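Side-chain contacts in alpha-fucosidase (PDB 2EAB), which probably hydrolyses terminal alpha-1,2-linked L-fucose from glycans, this chain being the catalytic-domain piece of a longer bifidobacterial protein: residues L235-L240 against G406-G411; E442-Y447 against P509-N514; E446-L451 against Y532-E537; V461-E466 against G480-T485; T485-T488 against W492-P495. All blocks are in the same frame, centred on the assembly; numbering follows the deposited sequence.

Overall arrangement
Contacts 2 to 5 lie in the family 95 catalytic region, expected to be an (alpha/alpha)6 barrel, whereas contact 1 ties the N-terminal beta domain to it. Contacts 2 and 3 share helix 442-450, centres about 8 Å apart: V448 and L534 of contact 3 pack on I511 and L512 of contact 2. Contacts 4 and 5 follow each other through T485, centres about 11 Å apart. Y481 links contact 4 to L534, and Y447 links helix 442-450 to T488 of contact 5. Contacts 1 and 5, centres about 16 Å apart, neighbour each other on the E486 side. The calcium ion lies about 10 Å from the L444 side chain and about 14 Å from that of T488.

Contact 1: L235-L240 against G406-G411; sequences LGNNGL and GDNAHG
N237 faces D407 and N408 where a beta-hairpin loop of the N-terminal beta domain, between strands 228-235 and 241-250, meets a loop of the catalytic domain. L235 closes the hairpin, its N bonded to L240 O and its O taking the N-H of G239. G236, whose backbone is bonded to S216, leads into N237, whose backbone N donates to a water 3.0 Å away; that water in turn donates to D407 OD1. The N237 side chain has CG roughly trans to the backbone N (chi1 157°), beside the carbonyl carbon, which carries its amide toward N408. There the two amide planes stand 72° apart, and a second water joins them, 2.9 Å from N237 ND2 and 2.6 Å from N408 OD1. CB of N237 rests 3.9 Å from D407 OD2, an oxygen that has S216 OG as its partner. An asparagine suits this interface because it also gives OD1 to G82 N and ND2 to A131 O. N238 forms an Asx turn, and G239 follows with a positive phi (76°) that favours glycine. In that turn L240 N donates to N238 OD1 over 3.0 Å, approaching from above the carbonyl plane.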
# COMPACT_ATOMS: atom_id res chain seq x y z
N LEU A 235 27.30 2.62 4.80
CA LEU A 235 27.10 2.42 3.37
C LEU A 235 28.12 3.23 2.60
O LEU A 235 28.35 4.40 2.91
CB LEU A 235 25.68 2.80 2.94
CG LEU A 235 24.55 1.96 3.54
CD1 LEU A 235 23.21 2.44 2.99
CD2 LEU A 235 24.74 0.47 3.30
N GLY A 236 28.73 2.61 1.59
CA GLY A 236 29.70 3.31 0.75
C GLY A 236 29.07 4.42 -0.08
O GLY A 236 29.69 5.45 -0.32
N ASN A 237 27.82 4.22 -0.48
CA ASN A 237 27.17 5.19 -1.36
C ASN A 237 26.90 6.54 -0.70
O ASN A 237 27.04 7.57 -1.34
CB ASN A 237 25.90 4.57 -1.97
CG ASN A 237 24.89 5.61 -2.42
OD1 ASN A 237 24.19 6.20 -1.60
ND2 ASN A 237 24.79 5.81 -3.73
N ASN A 238 26.53 6.54 0.58
CA ASN A 238 26.07 7.77 1.23
C ASN A 238 26.47 7.96 2.69
O ASN A 238 26.04 8.92 3.33
CB ASN A 238 24.54 7.89 1.12
CG ASN A 238 23.82 6.79 1.86
OD1 ASN A 238 24.43 5.98 2.56
ND2 ASN A 238 22.50 6.73 1.69
N GLY A 239 27.28 7.04 3.23
CA GLY A 239 27.74 7.16 4.61
C GLY A 239 26.73 6.81 5.68
O GLY A 239 27.03 6.98 6.87
N LEU A 240 25.55 6.33 5.30
CA LEU A 240 24.55 5.89 6.29
C LEU A 240 25.15 4.83 7.21
O LEU A 240 25.73 3.86 6.74
CB LEU A 240 23.31 5.31 5.59
CG LEU A 240 22.10 5.03 6.48
CD1 LEU A 240 21.40 6.32 6.87
CD2 LEU A 240 21.13 4.10 5.77
N GLY A 406 21.95 -3.38 -4.23
CA GLY A 406 23.03 -2.74 -4.98
C GLY A 406 22.98 -1.26 -4.65
O GLY A 406 22.03 -0.80 -4.00
N ASP A 407 23.97 -0.50 -5.09
CA ASP A 407 24.07 0.91 -4.68
C ASP A 407 23.08 1.83 -5.37
O ASP A 407 22.54 2.74 -4.74
CB ASP A 407 25.48 1.45 -4.95
CG ASP A 407 26.48 1.11 -3.86
OD1 ASP A 407 26.17 0.30 -2.95
OD2 ASP A 407 27.61 1.64 -3.95
N ASN A 408 22.85 1.62 -6.66
CA ASN A 408 22.18 2.62 -7.48
C ASN A 408 20.75 2.25 -7.87
O ASN A 408 20.40 1.07 -7.94
CB ASN A 408 22.99 2.90 -8.75
CG ASN A 408 24.32 3.60 -8.47
OD1 ASN A 408 24.62 4.00 -7.35
ND2 ASN A 408 25.10 3.79 -9.53
N ALA A 409 19.95 3.28 -8.14
CA ALA A 409 18.61 3.09 -8.67
C ALA A 409 18.63 2.32 -9.98
O ALA A 409 19.63 2.35 -10.72
CB ALA A 409 17.94 4.43 -8.88
N HIS A 410 17.53 1.63 -10.26
CA HIS A 410 17.35 0.87 -11.49
C HIS A 410 18.54 -0.09 -11.69
O HIS A 410 19.03 -0.28 -12.81
CB HIS A 410 17.17 1.82 -12.70
CG HIS A 410 16.23 2.96 -12.46
ND1 HIS A 410 14.86 2.82 -12.44
CD2 HIS A 410 16.47 4.28 -12.24
CE1 HIS A 410 14.29 3.99 -12.21
NE2 HIS A 410 15.25 4.90 -12.09
N GLY A 411 18.97 -0.70 -10.58
CA GLY A 411 20.13 -1.57 -10.55
C GLY A 411 19.76 -3.02 -10.28
O GLY A 411 19.09 -3.65 -11.10
O HOH W 1 26.56 4.52 -5.66
O HOH W 2 26.38 1.59 -0.42

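Contact 2: E442-Y447 against P509-N514; sequences EPLIEY and PWILQN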
# COMPACT_ATOMS: atom_id res chain seq x y z
N GLU A 442 -0.33 5.63 9.72
CA GLU A 442 0.47 6.73 10.25
C GLU A 442 1.78 6.99 9.48
O GLU A 442 2.06 8.14 9.14
CB GLU A 442 0.74 6.56 11.75
CG GLU A 442 1.64 7.64 12.38
CD GLU A 442 1.14 9.07 12.18
OE1 GLU A 442 -0.10 9.28 12.12
OE2 GLU A 442 1.99 9.98 12.10
N PRO A 443 2.58 5.94 9.20
CA PRO A 443 3.81 6.23 8.45
C PRO A 443 3.58 6.80 7.05
O PRO A 443 4.43 7.53 6.55
CB PRO A 443 4.54 4.88 8.39
CG PRO A 443 3.50 3.87 8.67
CD PRO A 443 2.51 4.52 9.59
N LEU A 444 2.45 6.48 6.40
CA LEU A 444 2.14 7.13 5.13
C LEU A 444 1.86 8.62 5.33
O LEU A 444 2.33 9.45 4.55
CB LEU A 444 0.96 6.47 4.41
CG LEU A 444 0.65 7.10 3.05
CD1 LEU A 444 1.79 6.86 2.06
CD2 LEU A 444 -0.68 6.60 2.50
N ILE A 445 1.09 8.96 6.36
CA ILE A 445 0.79 10.36 6.62
C ILE A 445 2.08 11.14 6.86
O ILE A 445 2.30 12.20 6.27
CB ILE A 445 -0.19 10.56 7.80
CG1 ILE A 445 -1.46 9.72 7.59
CG2 ILE A 445 -0.54 12.04 7.96
CD1 ILE A 445 -2.42 9.74 8.75
N GLU A 446 2.95 10.59 7.72
CA GLU A 446 4.24 11.21 7.97
C GLU A 446 5.11 11.31 6.71
O GLU A 446 5.80 12.30 6.51
CB GLU A 446 4.99 10.49 9.09
CG GLU A 446 6.26 11.25 9.49
CD GLU A 446 7.10 10.57 10.55
OE1 GLU A 446 6.61 9.65 11.24
OE2 GLU A 446 8.28 10.96 10.69
N TYR A 447 5.04 10.29 5.86
CA TYR A 447 5.79 10.29 4.60
C TYR A 447 5.34 11.42 3.68
O TYR A 447 6.17 12.10 3.07
CB TYR A 447 5.64 8.94 3.90
CG TYR A 447 6.51 8.82 2.67
CD1 TYR A 447 7.87 8.53 2.78
CD2 TYR A 447 5.98 9.01 1.39
CE1 TYR A 447 8.68 8.42 1.66
CE2 TYR A 447 6.78 8.92 0.26
CZ TYR A 447 8.13 8.61 0.41
OH TYR A 447 8.91 8.53 -0.72
N PRO A 509 -1.72 14.88 -5.36
CA PRO A 509 -3.17 14.74 -5.18
C PRO A 509 -3.62 13.30 -4.90
O PRO A 509 -4.37 13.06 -3.96
CB PRO A 509 -3.73 15.26 -6.51
CG PRO A 509 -2.76 16.34 -6.90
CD PRO A 509 -1.40 15.84 -6.44
N TRP A 510 -3.15 12.34 -5.68
CA TRP A 510 -3.59 10.96 -5.49
C TRP A 510 -3.23 10.40 -4.11
O TRP A 510 -4.11 9.89 -3.41
CB TRP A 510 -3.03 10.07 -6.59
CG TRP A 510 -3.72 8.74 -6.71
CD1 TRP A 510 -4.69 8.21 -5.90
CD2 TRP A 510 -3.45 7.76 -7.70
NE1 TRP A 510 -5.05 6.97 -6.34
CE2 TRP A 510 -4.30 6.66 -7.45
CE3 TRP A 510 -2.57 7.70 -8.79
CZ2 TRP A 510 -4.31 5.51 -8.25
CZ3 TRP A 510 -2.58 6.57 -9.60
CH2 TRP A 510 -3.43 5.49 -9.32
N ILE A 511 -1.97 10.50 -3.71
CA ILE A 511 -1.59 9.98 -2.39
C ILE A 511 -2.31 10.74 -1.27
O ILE A 511 -2.57 10.17 -0.21
CB ILE A 511 -0.05 9.93 -2.19
CG1 ILE A 511 0.33 8.90 -1.12
CG2 ILE A 511 0.51 11.31 -1.86
CD1 ILE A 511 0.06 7.45 -1.53
N LEU A 512 -2.64 12.00 -1.50
CA LEU A 512 -3.45 12.75 -0.54
C LEU A 512 -4.83 12.14 -0.32
O LEU A 512 -5.44 12.35 0.74
CB LEU A 512 -3.55 14.22 -0.91
CG LEU A 512 -2.27 15.02 -0.65
CD1 LEU A 512 -2.35 16.38 -1.32
CD2 LEU A 512 -1.96 15.17 0.84
N GLN A 513 -5.35 11.40 -1.30
CA GLN A 513 -6.59 10.67 -1.07
C GLN A 513 -6.43 9.65 0.05
O GLN A 513 -7.27 9.58 0.95
CB GLN A 513 -7.08 9.95 -2.32
CG GLN A 513 -7.62 10.87 -3.39
CD GLN A 513 -8.37 10.12 -4.48
OE1 GLN A 513 -9.17 9.24 -4.19
NE2 GLN A 513 -8.13 10.50 -5.73
N ASN A 514 -5.35 8.87 -0.00
CA ASN A 514 -5.09 7.89 1.05
C ASN A 514 -4.95 8.56 2.41
O ASN A 514 -5.41 8.03 3.42
CB ASN A 514 -3.80 7.10 0.77
CG ASN A 514 -3.89 6.22 -0.46
OD1 ASN A 514 -4.08 5.01 -0.36
ND2 ASN A 514 -3.70 6.82 -1.62
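L444 lays its forked end over I511 and N514. CD1 meets I511 CD1 at 4.0 Å, the two side chains reaching toward each other tip to tip, while CD2 comes to 3.6 Å from N514 CB, the leucine and asparagine side chains crossing at a slant. The reach follows from the torsions: L444 holds CG trans to its backbone N (chi1 -178°), and I511 does the same with CG1 (chi1 -157°), which points the leucine fork and the isoleucine CG1-CD1 arm at each other between the helices. Each helix offers residues that suit the place, since branched aliphatic side chains fill an interior without asking for polar partners, and N514 presents only its CB methylene here. Helices 442-450 and 507-520 belong to the helical catalytic domain, of the (alpha/alpha)6 barrel class expected for family 95. Helix 424-428 completes the packing, with L425 against L444 and Q426 against both I511 and N514. The calcium ion lies about 10 Å from the L444 side chain, too far for direct ligation. Cutting the residue back to an alanine here would probably leave I511 CD1 and N514 CB without their mate and open a gap between the helices. With no polar pair joining the two segments, the contact must rest on van der Waals fit and exclusion of water, and so on the shape of these branches.

Contact 3: E446-L451 against Y532-E537; sequences EYVEGL and YALLKE. With EDO (1,2-ethanediol), chain H.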
# COMPACT_ATOMS: atom_id res chain seq x y z
N GLU A 446 2.95 10.59 7.72
CA GLU A 446 4.24 11.21 7.97
C GLU A 446 5.11 11.31 6.71
O GLU A 446 5.80 12.30 6.51
CB GLU A 446 4.99 10.49 9.09
CG GLU A 446 6.26 11.25 9.49
CD GLU A 446 7.10 10.57 10.55
OE1 GLU A 446 6.61 9.65 11.24
OE2 GLU A 446 8.28 10.96 10.69
N TYR A 447 5.04 10.29 5.86
CA TYR A 447 5.79 10.29 4.60
C TYR A 447 5.34 11.42 3.68
O TYR A 447 6.17 12.10 3.07
CB TYR A 447 5.64 8.94 3.90
CG TYR A 447 6.51 8.82 2.67
CD1 TYR A 447 7.87 8.53 2.78
CD2 TYR A 447 5.98 9.01 1.39
CE1 TYR A 447 8.68 8.42 1.66
CE2 TYR A 447 6.78 8.92 0.26
CZ TYR A 447 8.13 8.61 0.41
OH TYR A 447 8.91 8.53 -0.72
N VAL A 448 4.03 11.61 3.57
CA VAL A 448 3.50 12.65 2.70
C VAL A 448 3.82 14.03 3.28
O VAL A 448 4.23 14.93 2.56
CB VAL A 448 1.99 12.43 2.42
CG1 VAL A 448 1.42 13.57 1.59
CG2 VAL A 448 1.79 11.10 1.69
N GLU A 449 3.70 14.18 4.61
CA GLU A 449 4.19 15.39 5.27
C GLU A 449 5.68 15.60 4.96
O GLU A 449 6.12 16.73 4.74
CB GLU A 449 3.96 15.34 6.78
CG GLU A 449 2.48 15.43 7.14
CD GLU A 449 2.18 15.15 8.60
OE1 GLU A 449 2.89 14.33 9.24
OE2 GLU A 449 1.19 15.72 9.11
N GLY A 450 6.42 14.49 4.91
CA GLY A 450 7.84 14.51 4.58
C GLY A 450 8.17 14.95 3.17
O GLY A 450 9.30 15.33 2.88
N LEU A 451 7.18 14.90 2.27
CA LEU A 451 7.38 15.38 0.91
C LEU A 451 7.29 16.89 0.79
O LEU A 451 7.68 17.45 -0.23
CB LEU A 451 6.37 14.73 -0.05
CG LEU A 451 6.44 13.21 -0.20
CD1 LEU A 451 5.31 12.72 -1.10
CD2 LEU A 451 7.79 12.75 -0.74
N TYR A 532 -5.97 18.52 6.58
CA TYR A 532 -6.35 19.84 6.08
C TYR A 532 -5.12 20.66 5.68
O TYR A 532 -5.12 21.28 4.62
CB TYR A 532 -7.19 20.62 7.10
CG TYR A 532 -7.45 22.04 6.64
CD1 TYR A 532 -8.32 22.29 5.58
CD2 TYR A 532 -6.81 23.12 7.24
CE1 TYR A 532 -8.54 23.59 5.13
CE2 TYR A 532 -7.03 24.43 6.80
CZ TYR A 532 -7.90 24.65 5.74
OH TYR A 532 -8.14 25.92 5.28
N ALA A 533 -4.10 20.68 6.53
CA ALA A 533 -2.88 21.42 6.22
C ALA A 533 -2.28 20.96 4.88
O ALA A 533 -1.95 21.78 4.03
CB ALA A 533 -1.87 21.31 7.35
N LEU A 534 -2.18 19.65 4.69
CA LEU A 534 -1.64 19.10 3.44
C LEU A 534 -2.49 19.47 2.23
O LEU A 534 -1.97 19.87 1.19
CB LEU A 534 -1.51 17.58 3.53
CG LEU A 534 -0.37 17.05 4.40
CD1 LEU A 534 -0.58 15.59 4.75
CD2 LEU A 534 0.98 17.24 3.70
N LEU A 535 -3.81 19.32 2.39
CA LEU A 535 -4.74 19.59 1.29
C LEU A 535 -4.80 21.07 0.94
O LEU A 535 -4.92 21.41 -0.23
CB LEU A 535 -6.14 19.07 1.63
CG LEU A 535 -6.30 17.56 1.50
CD1 LEU A 535 -7.53 17.10 2.25
CD2 LEU A 535 -6.37 17.14 0.04
N LYS A 536 -4.71 21.92 1.96
CA LYS A 536 -4.75 23.36 1.76
C LYS A 536 -3.61 23.80 0.84
O LYS A 536 -3.83 24.52 -0.14
CB LYS A 536 -4.64 24.07 3.11
CG LYS A 536 -4.61 25.59 3.04
CD LYS A 536 -4.42 26.18 4.43
CE LYS A 536 -4.26 27.69 4.38
NZ LYS A 536 -4.09 28.29 5.74
N GLU A 537 -2.39 23.35 1.14
CA GLU A 537 -1.24 23.79 0.37
C GLU A 537 -1.20 23.16 -1.03
O GLU A 537 -0.83 23.83 -1.98
CB GLU A 537 0.07 23.57 1.13
CG GLU A 537 1.31 23.94 0.33
CD GLU A 537 2.56 24.15 1.17
OE1 GLU A 537 2.48 24.24 2.42
OE2 GLU A 537 3.63 24.26 0.56
C1 EDO H . 11.30 15.42 5.68
O1 EDO H . 10.78 16.52 4.91
C2 EDO H . 11.24 15.68 7.23
O2 EDO H . 11.82 16.96 7.46
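L534 and E449 both set CG beside the backbone N and opposite the carbonyl carbon (chi1 -74° and -69°), and their side chains then cross at about a right angle. L534 CD1 lies 3.9 Å from E449 CG, so the leucine meets the aliphatic part of the glutamate. Its other methyl, CD2, rests over the backbone of helix 442-450, 4.0 Å from E449 CA and 4.1 Å from V448 O. V448 adds a looser apolar touch, CG1 to L534 CD1 at 4.3 Å. A leucine suits this place because its fork can serve two residues of the facing helix at once. Beyond CG the chain of E449 runs extended, which carries its carboxylate past the apolar patch to R530, earlier on helix 525-546, where OE1 forms a salt bridge. One residue thus packs with its methylenes and pairs with its charge. The contact joins helices 442-450 and 525-546 of the helical catalytic domain, probably an (alpha/alpha)6 barrel as in its clan. Helix 507-520 packs on both, I511 and V515 touching V448, and L512 touching L534. Further along, G450 suits its position, since a CB would be crowded by Y447 O. A bound ethanediol, probably from the crystallisation liquor, donates from O1 to G450 O over 2.8 Å and is also hydrogen-bonded to Y288 N.

Contact 4: V461-E466 against G480-T485; sequences VYAGAE and GYMAHT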
# COMPACT_ATOMS: atom_id res chain seq x y z
N VAL A 461 11.22 24.91 -8.87
CA VAL A 461 11.99 24.65 -10.09
C VAL A 461 11.11 24.40 -11.31
O VAL A 461 11.34 24.97 -12.38
CB VAL A 461 12.98 23.49 -9.88
CG1 VAL A 461 13.62 23.05 -11.21
CG2 VAL A 461 14.05 23.89 -8.87
N TYR A 462 10.08 23.57 -11.13
CA TYR A 462 9.28 23.13 -12.27
C TYR A 462 7.99 23.90 -12.48
O TYR A 462 7.45 23.89 -13.58
CB TYR A 462 9.02 21.62 -12.20
CG TYR A 462 10.29 20.81 -12.35
CD1 TYR A 462 10.78 20.47 -13.61
CD2 TYR A 462 11.00 20.40 -11.22
CE1 TYR A 462 11.96 19.73 -13.75
CE2 TYR A 462 12.17 19.67 -11.35
CZ TYR A 462 12.64 19.34 -12.61
OH TYR A 462 13.80 18.60 -12.71
N ALA A 463 7.48 24.55 -11.44
CA ALA A 463 6.21 25.27 -11.54
C ALA A 463 6.27 26.74 -11.13
O ALA A 463 5.27 27.45 -11.21
CB ALA A 463 5.10 24.53 -10.78
N GLY A 464 7.43 27.20 -10.67
CA GLY A 464 7.59 28.60 -10.29
C GLY A 464 6.90 28.97 -8.99
O GLY A 464 6.62 30.15 -8.75
N ALA A 465 6.63 27.97 -8.16
CA ALA A 465 5.96 28.18 -6.88
C ALA A 465 7.02 28.20 -5.78
O ALA A 465 7.44 27.15 -5.29
CB ALA A 465 4.93 27.09 -6.63
N GLU A 466 7.45 29.41 -5.41
CA GLU A 466 8.49 29.56 -4.39
C GLU A 466 7.90 29.92 -3.04
O GLU A 466 7.23 30.94 -2.90
CB GLU A 466 9.55 30.61 -4.79
CG GLU A 466 10.55 30.87 -3.65
CD GLU A 466 11.82 31.59 -4.07
OE1 GLU A 466 11.82 32.26 -5.12
OE2 GLU A 466 12.81 31.48 -3.32
N GLY A 480 3.24 25.50 -2.29
CA GLY A 480 2.99 24.20 -2.91
C GLY A 480 4.19 23.28 -2.87
O GLY A 480 5.34 23.72 -2.82
N TYR A 481 3.89 21.99 -2.89
CA TYR A 481 4.91 20.95 -2.94
C TYR A 481 4.56 20.00 -4.08
O TYR A 481 3.40 19.62 -4.27
CB TYR A 481 5.05 20.23 -1.58
CG TYR A 481 3.75 19.70 -1.01
CD1 TYR A 481 3.44 18.35 -1.08
CD2 TYR A 481 2.82 20.56 -0.42
CE1 TYR A 481 2.25 17.86 -0.57
CE2 TYR A 481 1.62 20.09 0.09
CZ TYR A 481 1.34 18.74 0.01
OH TYR A 481 0.15 18.25 0.51
N MET A 482 5.58 19.66 -4.86
CA MET A 482 5.42 18.84 -6.04
C MET A 482 6.29 17.60 -5.91
O MET A 482 7.44 17.69 -5.47
CB MET A 482 5.83 19.66 -7.27
CG MET A 482 5.66 18.92 -8.59
SD MET A 482 6.35 19.85 -9.97
CE MET A 482 4.88 20.28 -10.91
N ALA A 483 5.73 16.45 -6.27
CA ALA A 483 6.47 15.20 -6.34
C ALA A 483 5.86 14.36 -7.45
O ALA A 483 4.75 14.64 -7.92
CB ALA A 483 6.46 14.46 -5.02
N HIS A 484 6.57 13.31 -7.85
CA HIS A 484 6.22 12.56 -9.03
C HIS A 484 6.07 11.06 -8.73
O HIS A 484 5.56 10.71 -7.66
CB HIS A 484 7.22 12.93 -10.13
CG HIS A 484 7.04 14.32 -10.62
ND1 HIS A 484 7.63 15.43 -10.05
CD2 HIS A 484 6.25 14.79 -11.62
CE1 HIS A 484 7.24 16.52 -10.70
NE2 HIS A 484 6.41 16.15 -11.66
N THR A 485 6.44 10.18 -9.66
CA THR A 485 6.23 8.74 -9.47
C THR A 485 7.28 8.11 -8.56
O THR A 485 6.96 7.55 -7.51
CB THR A 485 6.17 7.98 -10.82
OG1 THR A 485 5.01 8.39 -11.55
CG2 THR A 485 6.11 6.48 -10.59
O HOH W 3 6.70 26.15 -2.80
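The ring of Y462, whose CB carries the touch on M482, has V461 CG1 over one face, 3.6 Å above the plane and displaced toward the rim; the ring also packs on P495, and its hydroxyl is hydrogen-bonded to T125 O and N95 N. The other flat group, the H484 imidazole, meets W503 with planes at about 45°. The motif is a helix ending in glycine: helix 452-463 stops where G464 takes a positive phi (73°), which favours glycine, and the chain turns to run beside the loop leading to strand 486-487. M482 reaches across to the helix with CG trans to its backbone N, then bends at chi3 (-113°). Its sulfur SD thereby comes to 3.9 Å from Y462 CB, and CE to 4.3 Å from A463 CB. An unbranched methionine suits because its bent end can touch two residues in a row, and the small A463 lets its methyl approach. G480 has backbone angles that call for glycine, because a CB would jam against the preceding carbonyl. Its own carbonyl is joined to the loop just after the helix through one water, which donates to G480 O and to A465 O, 2.8 Å from each.

Contact 5: T485-T488 against W492-P495; sequences TENT and WTAP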
# COMPACT_ATOMS: atom_id res chain seq x y z
N THR A 485 6.44 10.18 -9.66
CA THR A 485 6.23 8.74 -9.47
C THR A 485 7.28 8.11 -8.56
O THR A 485 6.96 7.55 -7.51
CB THR A 485 6.17 7.98 -10.82
OG1 THR A 485 5.01 8.39 -11.55
CG2 THR A 485 6.11 6.48 -10.59
N GLU A 486 8.54 8.18 -8.97
CA GLU A 486 9.61 7.50 -8.25
C GLU A 486 10.06 8.35 -7.07
O GLU A 486 10.61 9.43 -7.26
CB GLU A 486 10.79 7.22 -9.17
CG GLU A 486 10.47 6.35 -10.36
CD GLU A 486 11.71 5.89 -11.06
OE1 GLU A 486 12.69 6.66 -11.13
OE2 GLU A 486 11.72 4.74 -11.56
N ASN A 487 9.82 7.83 -5.87
CA ASN A 487 10.17 8.49 -4.63
C ASN A 487 11.04 7.59 -3.77
O ASN A 487 11.17 6.39 -4.04
CB ASN A 487 8.89 8.93 -3.91
CG ASN A 487 8.33 10.21 -4.49
OD1 ASN A 487 8.72 11.30 -4.08
ND2 ASN A 487 7.44 10.08 -5.47
N THR A 488 11.68 8.18 -2.76
CA THR A 488 12.67 7.46 -1.97
C THR A 488 12.55 7.84 -0.50
O THR A 488 11.61 8.53 -0.10
CB THR A 488 14.11 7.78 -2.44
OG1 THR A 488 14.42 9.13 -2.08
CG2 THR A 488 14.28 7.57 -3.95
N TRP A 492 13.34 12.60 -2.88
CA TRP A 492 13.55 12.53 -4.33
C TRP A 492 12.22 12.87 -5.01
O TRP A 492 11.52 12.00 -5.55
CB TRP A 492 14.01 11.13 -4.69
CG TRP A 492 14.49 10.91 -6.09
CD1 TRP A 492 13.82 10.25 -7.09
CD2 TRP A 492 15.76 11.27 -6.64
NE1 TRP A 492 14.58 10.21 -8.23
CE2 TRP A 492 15.78 10.82 -7.98
CE3 TRP A 492 16.87 11.95 -6.13
CZ2 TRP A 492 16.88 11.01 -8.81
CZ3 TRP A 492 17.97 12.13 -6.96
CH2 TRP A 492 17.96 11.67 -8.28
N THR A 493 11.89 14.16 -4.98
CA THR A 493 10.59 14.65 -5.43
C THR A 493 10.65 15.20 -6.84
O THR A 493 9.61 15.53 -7.42
CB THR A 493 10.01 15.71 -4.47
OG1 THR A 493 10.95 16.77 -4.29
CG2 THR A 493 9.74 15.09 -3.11
N ALA A 494 11.85 15.28 -7.41
CA ALA A 494 11.98 15.67 -8.81
C ALA A 494 11.27 14.67 -9.72
O ALA A 494 11.10 13.51 -9.36
CB ALA A 494 13.44 15.74 -9.20
N PRO A 495 10.90 15.12 -10.93
CA PRO A 495 10.47 14.16 -11.93
C PRO A 495 11.67 13.35 -12.41
O PRO A 495 12.83 13.78 -12.26
CB PRO A 495 9.93 15.05 -13.05
CG PRO A 495 10.70 16.32 -12.92
CD PRO A 495 10.92 16.50 -11.44
O HOH W 4 11.28 10.76 -9.68
O HOH W 5 13.41 9.32 -10.77
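The backbone folds back between N487 and W492, whose CA atoms are 5.3 Å apart, yet E486 O and W492 O, 3.2 Å apart, are two acceptors and do not bond. T488 slants over the start of the W492 side chain, with OG1 3.3 Å and CG2 3.6 Å from W492 CB. A chi1 of 70° sets OG1 between backbone N and carbonyl carbon, where it accepts from Y490 N in an ST turn; threonine suits by giving a turn-making hydroxyl and a packing methyl. A valine here, having no hydroxyl, would probably leave Y490 N without its acceptor. The indole turns its edge to the strand: E486 O lies in the ring plane, 3.3 Å from W492 CD1. A water joins them, 2.8 Å from E486 OE1 and 2.9 Å from W492 NE1, and Q133 is a second partner of OE1. N487 OD1 lies 3.2 Å from W492 O, again two acceptors, while its ND2 bonds weakly to T485 O and H484 O. Around this turn of the catalytic domain, strand 486-487 pairs with strand 419-420, helix 130-133 packs on W492, T493 is bonded to T458 of helix 452-463, and T488 O to Y447 of helix 442-450.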